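Local atomic coordinates of citrinin polyketide synthase (Monascus purpureus, PDB entry 5MPT), a protein that makes, as a non-reducing polyketide synthase, the keto-aldehyde precursor of the mycotoxin citrinin, this chain being the C-methyltransferase domain that adds methyl groups to the growing polyketide. Residues S15-A20 and I379-E384; I296-I301 and K351-S356. All blocks are in the same frame, centred on the assembly; numbering follows the deposited sequence. Where two conformers were deposited one is given.

Contact 1: residues S15-A20 and I379-E384; sequences SAILDA and IALASE
I17 and L18 of helix 14-26 lie over I379 and L381 of strand 375-381, an example of a helix from the N-terminal part of the chain packing on one face of the Rossmann-like sheet of a class I methyltransferase fold. The strand is strand 7 in the classic 3-2-1-4-5-7-6 order, running antiparallel between 309-316 and 361-364. Helix and strand segments run nearly antiparallel, at 160°, with their axes 10.8 Å apart, and the space between them is bridged by hydrocarbon alone.

L381 can be followed outward from its backbone. Its CB points toward the helix and serves as the stem; CG follows, anti to the carbonyl carbon (chi1 -81°), and divides the side chain between two neighbours. The CD1 branch lies 4.1 Å from CG2 of I17, while the CD2 branch meets CD2 of L18 at 4.2 Å. One leucine thus spans two consecutive residues of the helix. L18 reaches this meeting by its tip, since its CB does not face the strand, whereas the CB of I17 already points toward the strand. In I17 the methyl branch CG2, rather than the longer CG1 arm, does the touching, and I17 and L381 run alongside each other with their ends pointing opposite ways.

Two residues earlier on the strand, I379 faces the same way as L381, and its CG1, anti to the backbone N (chi1 -169°), carries CD1 to CG2 of I17.

The layer continues beyond the two segments: F310 of strand 309-316 touches I17, I379 and L381, and L197 and F193 of helix 181-198 pack against I17 and I379 respectively. The N-terminal helix is thereby joined to the late strands of the methyltransferase core. The tightest point is methyl against methyl, CG2 of I17 lying just 3.4 Å from CD1 of I379, inside the normal carbon-carbon separation.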
ATOM      1  N   SER A  15     -15.386  -4.477 -23.874  1.00 27.52           N
ATOM      2  CA  SER A  15     -16.533  -4.964 -23.097  1.00 28.01           C
ATOM      3  C   SER A  15     -16.111  -5.989 -22.059  1.00 25.82           C
ATOM      4  O   SER A  15     -16.726  -6.081 -20.997  1.00 27.30           O
ATOM      5  CB  SER A  15     -17.602  -5.567 -24.006  1.00 31.13           C
ATOM      6  OG  SER A  15     -17.187  -6.804 -24.579  1.00 31.90           O
ATOM      7  N   ALA A  16     -15.090  -6.789 -22.361  1.00 22.59           N
ATOM      8  CA  ALA A  16     -14.588  -7.763 -21.405  1.00 22.41           C
ATOM      9  C   ALA A  16     -14.036  -7.067 -20.176  1.00 22.95           C
ATOM     10  O   ALA A  16     -14.267  -7.509 -19.041  1.00 25.40           O
ATOM     11  CB  ALA A  16     -13.502  -8.617 -22.041  1.00 24.23           C
ATOM     12  N   ILE A  17     -13.306  -5.984 -20.388  1.00 21.29           N
ATOM     13  CA  ILE A  17     -12.756  -5.245 -19.260  1.00 21.66           C
ATOM     14  C   ILE A  17     -13.874  -4.623 -18.442  1.00 22.15           C
ATOM     15  O   ILE A  17     -13.921  -4.750 -17.212  1.00 23.78           O
ATOM     16  CB  ILE A  17     -11.786  -4.166 -19.752  1.00 22.22           C
ATOM     17  CG1 ILE A  17     -10.658  -4.765 -20.599  1.00 21.79           C
ATOM     18  CG2 ILE A  17     -11.206  -3.452 -18.510  1.00 23.87           C
ATOM     19  CD1 ILE A  17      -9.869  -3.706 -21.386  1.00 22.54           C
ATOM     20  N   LEU A  18     -14.746  -3.872 -19.108  1.00 24.52           N
ATOM     21  CA  LEU A  18     -15.761  -3.106 -18.398  1.00 25.36           C
ATOM     22  C   LEU A  18     -16.782  -4.008 -17.718  1.00 25.93           C
ATOM     23  O   LEU A  18     -17.250  -3.699 -16.612  1.00 26.90           O
ATOM     24  CB  LEU A  18     -16.452  -2.148 -19.360  1.00 25.62           C
ATOM     25  CG  LEU A  18     -15.553  -1.095 -19.984  1.00 29.87           C
ATOM     26  CD1 LEU A  18     -16.390  -0.448 -21.059  1.00 35.10           C
ATOM     27  CD2 LEU A  18     -15.101  -0.085 -19.017  1.00 30.28           C
ATOM     28  N   ASP A  19     -17.167  -5.116 -18.363  1.00 24.16           N
ATOM     29  CA  ASP A  19     -18.115  -6.013 -17.733  1.00 26.17           C
ATOM     30  C   ASP A  19     -17.489  -6.744 -16.554  1.00 24.88           C
ATOM     31  O   ASP A  19     -18.124  -6.887 -15.505  1.00 25.48           O
ATOM     32  CB  ASP A  19     -18.669  -7.000 -18.768  1.00 29.40           C
ATOM     33  CG  ASP A  19     -19.480  -6.308 -19.864  1.00 34.91           C
ATOM     34  OD1 ASP A  19     -19.864  -5.132 -19.681  1.00 38.00           O
ATOM     35  OD2 ASP A  19     -19.779  -6.964 -20.893  1.00 35.29           O
ATOM     36  N   ALA A  20     -16.256  -7.219 -16.702  1.00 25.39           N
ATOM     37  CA  ALA A  20     -15.583  -7.838 -15.567  1.00 24.84           C
ATOM     38  C   ALA A  20     -15.395  -6.850 -14.422  1.00 23.54           C
ATOM     39  O   ALA A  20     -15.582  -7.205 -13.250  1.00 24.35           O
ATOM     40  CB  ALA A  20     -14.243  -8.438 -15.972  1.00 26.34           C
ATOM     41  N   ILE A 379      -8.991   1.138 -11.973  1.00 16.59           N
ATOM     42  CA  ILE A 379      -8.697   0.691 -13.330  1.00 15.81           C
ATOM     43  C   ILE A 379      -8.662   1.898 -14.247  1.00 18.05           C
ATOM     44  O   ILE A 379      -9.462   2.838 -14.097  1.00 20.27           O
ATOM     45  CB  ILE A 379      -9.725  -0.372 -13.799  1.00 17.93           C
ATOM     46  CG1 ILE A 379      -9.241  -1.007 -15.099  1.00 19.87           C
ATOM     47  CG2 ILE A 379     -11.139   0.231 -13.993  1.00 18.40           C
ATOM     48  CD1 ILE A 379     -10.064  -2.251 -15.487  1.00 21.22           C
ATOM     49  N   ALA A 380      -7.729   1.873 -15.208  1.00 17.53           N
ATOM     50  CA  ALA A 380      -7.516   2.979 -16.136  1.00 17.97           C
ATOM     51  C   ALA A 380      -7.208   2.402 -17.516  1.00 18.30           C
ATOM     52  O   ALA A 380      -6.199   1.715 -17.704  1.00 19.27           O
ATOM     53  CB  ALA A 380      -6.404   3.887 -15.638  1.00 18.13           C
ATOM     54  N   LEU A 381      -8.110   2.635 -18.448  1.00 19.25           N
ATOM     55  CA  LEU A 381      -7.967   2.117 -19.798  1.00 20.37           C
ATOM     56  C   LEU A 381      -7.093   3.044 -20.628  1.00 20.27           C
ATOM     57  O   LEU A 381      -7.213   4.277 -20.561  1.00 20.74           O
ATOM     58  CB  LEU A 381      -9.337   1.961 -20.451  1.00 22.60           C
ATOM     59  CG  LEU A 381     -10.138   0.706 -20.097  1.00 24.56           C
ATOM     60  CD1 LEU A 381     -10.391   0.568 -18.641  1.00 27.39           C
ATOM     61  CD2 LEU A 381     -11.458   0.715 -20.877  1.00 23.10           C
ATOM     62  N   ALA A 382      -6.202   2.439 -21.411  1.00 22.17           N
ATOM     63  CA  ALA A 382      -5.296   3.239 -22.239  1.00 22.58           C
ATOM     64  C   ALA A 382      -6.032   4.104 -23.253  1.00 23.59           C
ATOM     65  O   ALA A 382      -5.551   5.199 -23.573  1.00 23.29           O
ATOM     66  CB  ALA A 382      -4.309   2.351 -22.980  1.00 20.53           C
ATOM     67  N   SER A 383      -7.149   3.612 -23.814  1.00 25.16           N
ATOM     68  CA  SER A 383      -7.957   4.311 -24.804  1.00 32.86           C
ATOM     69  C   SER A 383      -9.393   4.495 -24.315  1.00 43.58           C
ATOM     70  O   SER A 383      -9.871   3.776 -23.430  1.00 44.27           O
ATOM     71  CB  SER A 383      -7.996   3.531 -26.124  1.00 34.69           C
ATOM     72  OG  SER A 383      -6.708   3.110 -26.526  1.00 37.99           O
ATOM     73  N   GLU A 384     -10.113   5.463 -24.952  1.00 56.90           N
ATOM     74  CA  GLU A 384     -11.484   5.822 -24.570  1.00 69.80           C
ATOM     75  C   GLU A 384     -12.495   4.910 -25.270  1.00 75.36           C
ATOM     76  O   GLU A 384     -12.475   4.807 -26.503  1.00 76.15           O
ATOM     77  CB  GLU A 384     -11.774   7.276 -24.926  1.00 76.57           C
ATOM     78  CG  GLU A 384     -13.179   7.750 -24.594  1.00 83.30           C
ATOM     79  CD  GLU A 384     -13.444   9.158 -25.096  1.00 88.98           C
ATOM     80  OE1 GLU A 384     -12.642   9.654 -25.915  1.00 88.65           O
ATOM     81  OE2 GLU A 384     -14.453   9.764 -24.679  1.00 93.12           O
TER

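Contact 2: residues I296-I301 and K351-S356; sequences ISTRNI and KKILTS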
ATOM      1  N   ILE A 296       4.117  11.847 -14.361  1.00 33.42           N
ATOM      2  CA  ILE A 296       5.224  11.208 -15.065  0.91 35.70           C
ATOM      3  C   ILE A 296       5.109   9.695 -14.966  1.00 31.89           C
ATOM      4  O   ILE A 296       5.253   8.979 -15.966  1.00 28.12           O
ATOM      5  CB  ILE A 296       6.571  11.727 -14.512  0.91 41.33           C
ATOM      6  CG1 ILE A 296       6.741  13.198 -14.866  0.91 41.58           C
ATOM      7  CG2 ILE A 296       7.736  10.885 -15.001  0.91 37.42           C
ATOM      8  CD1 ILE A 296       7.967  13.840 -14.219  0.91 40.42           C
ATOM      9  N   SER A 297       4.824   9.179 -13.763  1.00 25.45           N
ATOM     10  CA  SER A 297       4.771   7.733 -13.602  1.00 22.87           C
ATOM     11  C   SER A 297       3.626   7.119 -14.410  1.00 22.47           C
ATOM     12  O   SER A 297       3.805   6.091 -15.070  1.00 24.37           O
ATOM     13  CB  SER A 297       4.630   7.369 -12.141  1.00 23.83           C
ATOM     14  OG  SER A 297       5.801   7.747 -11.465  1.00 25.09           O
ATOM     15  N   THR A 298       2.433   7.713 -14.348  1.00 21.44           N
ATOM     16  CA  THR A 298       1.307   7.098 -15.015  1.00 22.75           C
ATOM     17  C   THR A 298       1.408   7.307 -16.520  1.00 24.25           C
ATOM     18  O   THR A 298       0.906   6.487 -17.286  1.00 23.84           O
ATOM     19  CB  THR A 298      -0.034   7.616 -14.452  1.00 22.66           C
ATOM     20  OG1 THR A 298      -0.141   9.023 -14.659  1.00 25.27           O
ATOM     21  CG2 THR A 298      -0.218   7.280 -12.923  1.00 23.28           C
ATOM     22  N   ARG A 299       2.066   8.377 -16.961  0.60 27.85           N
ATOM     23  CA  ARG A 299       2.333   8.545 -18.386  0.60 31.68           C
ATOM     24  C   ARG A 299       3.285   7.465 -18.884  0.60 27.51           C
ATOM     25  O   ARG A 299       3.063   6.859 -19.942  0.60 27.12           O
ATOM     26  CB  ARG A 299       2.900   9.939 -18.656  0.60 37.63           C
ATOM     27  CG  ARG A 299       3.042  10.257 -20.149  0.60 45.96           C
ATOM     28  CD  ARG A 299       3.474  11.686 -20.392  0.60 52.95           C
ATOM     29  NE  ARG A 299       2.404  12.659 -20.162  0.60 55.95           N
ATOM     30  CZ  ARG A 299       2.370  13.543 -19.166  0.60 68.25           C
ATOM     31  NH1 ARG A 299       3.348  13.607 -18.268  0.60 74.97           N
ATOM     32  NH2 ARG A 299       1.344  14.380 -19.071  0.60 66.20           N
ATOM     33  N   ASN A 300       4.355   7.208 -18.131  1.00 26.54           N
ATOM     34  CA  ASN A 300       5.258   6.117 -18.469  1.00 24.62           C
ATOM     35  C   ASN A 300       4.494   4.806 -18.603  1.00 22.11           C
ATOM     36  O   ASN A 300       4.674   4.060 -19.569  1.00 23.04           O
ATOM     37  CB  ASN A 300       6.352   5.976 -17.413  1.00 26.54           C
ATOM     38  CG  ASN A 300       7.301   7.158 -17.370  1.00 29.29           C
ATOM     39  OD1 ASN A 300       7.460   7.894 -18.344  1.00 30.51           O
ATOM     40  ND2 ASN A 300       7.963   7.320 -16.244  1.00 29.63           N
ATOM     41  N   ILE A 301       3.645   4.504 -17.613  1.00 21.86           N
ATOM     42  CA  ILE A 301       2.846   3.288 -17.651  1.00 22.80           C
ATOM     43  C   ILE A 301       1.969   3.275 -18.891  1.00 22.03           C
ATOM     44  O   ILE A 301       1.839   2.250 -19.574  1.00 20.91           O
ATOM     45  CB  ILE A 301       2.036   3.184 -16.348  1.00 24.23           C
ATOM     46  CG1 ILE A 301       3.027   2.927 -15.196  1.00 25.47           C
ATOM     47  CG2 ILE A 301       0.942   2.169 -16.519  1.00 21.14           C
ATOM     48  CD1 ILE A 301       2.420   3.042 -13.799  1.00 24.80           C
ATOM     49  N   LYS A 351      -7.845   9.799 -10.664  1.00 27.46           N
ATOM     50  CA  LYS A 351      -8.538   9.982 -11.939  1.00 29.14           C
ATOM     51  C   LYS A 351      -8.060  11.248 -12.639  1.00 28.74           C
ATOM     52  O   LYS A 351      -7.849  11.253 -13.859  1.00 26.92           O
ATOM     53  CB  LYS A 351     -10.049  10.019 -11.709  1.00 31.15           C
ATOM     54  CG  LYS A 351     -10.884  10.247 -12.947  1.00 34.93           C
ATOM     55  CD  LYS A 351     -12.357  10.250 -12.586  1.00 41.77           C
ATOM     56  CE  LYS A 351     -13.284  10.501 -13.792  1.00 48.63           C
ATOM     57  NZ  LYS A 351     -13.660   9.256 -14.500  1.00 53.18           N
ATOM     58  N   LYS A 352      -7.878  12.329 -11.882  1.00 27.91           N
ATOM     59  CA  LYS A 352      -7.397  13.574 -12.475  1.00 30.69           C
ATOM     60  C   LYS A 352      -6.066  13.362 -13.175  1.00 29.06           C
ATOM     61  O   LYS A 352      -5.900  13.733 -14.342  1.00 30.25           O
ATOM     62  CB  LYS A 352      -7.274  14.657 -11.404  1.00 39.95           C
ATOM     63  CG  LYS A 352      -7.034  16.051 -11.974  1.00 53.48           C
ATOM     64  CD  LYS A 352      -6.724  17.079 -10.888  1.00 66.30           C
ATOM     65  CE  LYS A 352      -5.322  16.890 -10.306  1.00 74.18           C
ATOM     66  NZ  LYS A 352      -4.989  17.893  -9.253  1.00 77.18           N
ATOM     67  N   ILE A 353      -5.103  12.760 -12.476  1.00 27.01           N
ATOM     68  CA  ILE A 353      -3.803  12.495 -13.079  1.00 25.27           C
ATOM     69  C   ILE A 353      -3.971  11.628 -14.315  1.00 24.33           C
ATOM     70  O   ILE A 353      -3.463  11.947 -15.395  1.00 25.68           O
ATOM     71  CB  ILE A 353      -2.868  11.813 -12.069  1.00 25.52           C
ATOM     72  CG1 ILE A 353      -2.670  12.694 -10.819  1.00 28.01           C
ATOM     73  CG2 ILE A 353      -1.546  11.446 -12.728  1.00 26.05           C
ATOM     74  CD1 ILE A 353      -1.917  13.946 -11.054  1.00 29.94           C
ATOM     75  N   LEU A 354      -4.660  10.496 -14.152  1.00 23.77           N
ATOM     76  CA  LEU A 354      -4.770   9.494 -15.206  1.00 22.71           C
ATOM     77  C   LEU A 354      -5.397  10.082 -16.458  1.00 23.85           C
ATOM     78  O   LEU A 354      -4.905   9.865 -17.569  1.00 23.57           O
ATOM     79  CB  LEU A 354      -5.581   8.314 -14.691  1.00 22.08           C
ATOM     80  CG  LEU A 354      -4.866   7.482 -13.644  1.00 21.29           C
ATOM     81  CD1 LEU A 354      -5.864   6.645 -12.862  1.00 20.58           C
ATOM     82  CD2 LEU A 354      -3.845   6.589 -14.314  1.00 20.57           C
ATOM     83  N   THR A 355      -6.453  10.872 -16.292  1.00 26.59           N
ATOM     84  CA  THR A 355      -7.102  11.489 -17.440  1.00 28.54           C
ATOM     85  C   THR A 355      -6.160  12.465 -18.136  1.00 29.96           C
ATOM     86  O   THR A 355      -6.110  12.527 -19.372  1.00 30.30           O
ATOM     87  CB  THR A 355      -8.367  12.202 -16.975  1.00 31.96           C
ATOM     88  OG1 THR A 355      -9.272  11.239 -16.432  1.00 35.74           O
ATOM     89  CG2 THR A 355      -9.043  12.925 -18.111  1.00 32.93           C
ATOM     90  N   SER A 356      -5.403  13.232 -17.355  1.00 32.55           N
ATOM     91  CA  SER A 356      -4.550  14.264 -17.921  1.00 33.61           C
ATOM     92  C   SER A 356      -3.404  13.698 -18.750  1.00 32.12           C
ATOM     93  O   SER A 356      -2.875  14.414 -19.604  1.00 35.87           O
ATOM     94  CB  SER A 356      -4.006  15.150 -16.795  1.00 36.00           C
ATOM     95  OG  SER A 356      -3.070  14.453 -15.988  1.00 37.50           O
TER
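T298 turns both of its branches to account against I353 and L354: with chi1 at 61°, OG1 sits between the backbone N and the carbonyl carbon, and CG2 falls beside the N. I353 answers with CG2, the branch anti to its own backbone N. The two helices share one face of the Rossmann-like sheet; helix 294-304 is the connection of a beta-alpha-beta crossover between parallel strands 279-285 and 309-316, and helix 347-356 precedes strand 361-364. Their segments cross at -49°, with axes 9.2 Å apart.

OG1 of T298 approaches CG2 of I353 to 3.4 Å, yet its polar need is met within its own helix by a hydrogen bond with the carbonyl of L294, so the hydroxyl can lie against a hydrocarbon branch without being left unpaired. Its CG2 lies 3.9 Å from CD2 of L354, the two side chains meeting at about a right angle. On the sheet side, L354 also touches L311 of strand 309-316.

At the end of the second helix S356 folds back on the preceding turn, its OG donating a 2.6 Å hydrogen bond to O of I353, tilted 25° from the carbonyl plane.

Overall arrangement
Contacts 1 and 2 have centres 16 Å apart and lie against opposite faces of the same sheet, with strand 375-381 between them. That strand serves both: I379 and L381 face helix 14-26, while A380 between them turns the other way, its CB 3.9 Å from CD1 of L354. Along the chain, both segments of contact 2 fall between those of contact 1. Contact 2 is the nearer to the methyl-transfer site: the T298 side chain is about 8 Å from that of E315, about 9 Å from that of H289 and about 12 Å from bound S-adenosyl-L-homocysteine. In contact 1, the I379 side chain is about 11 Å from that of E315.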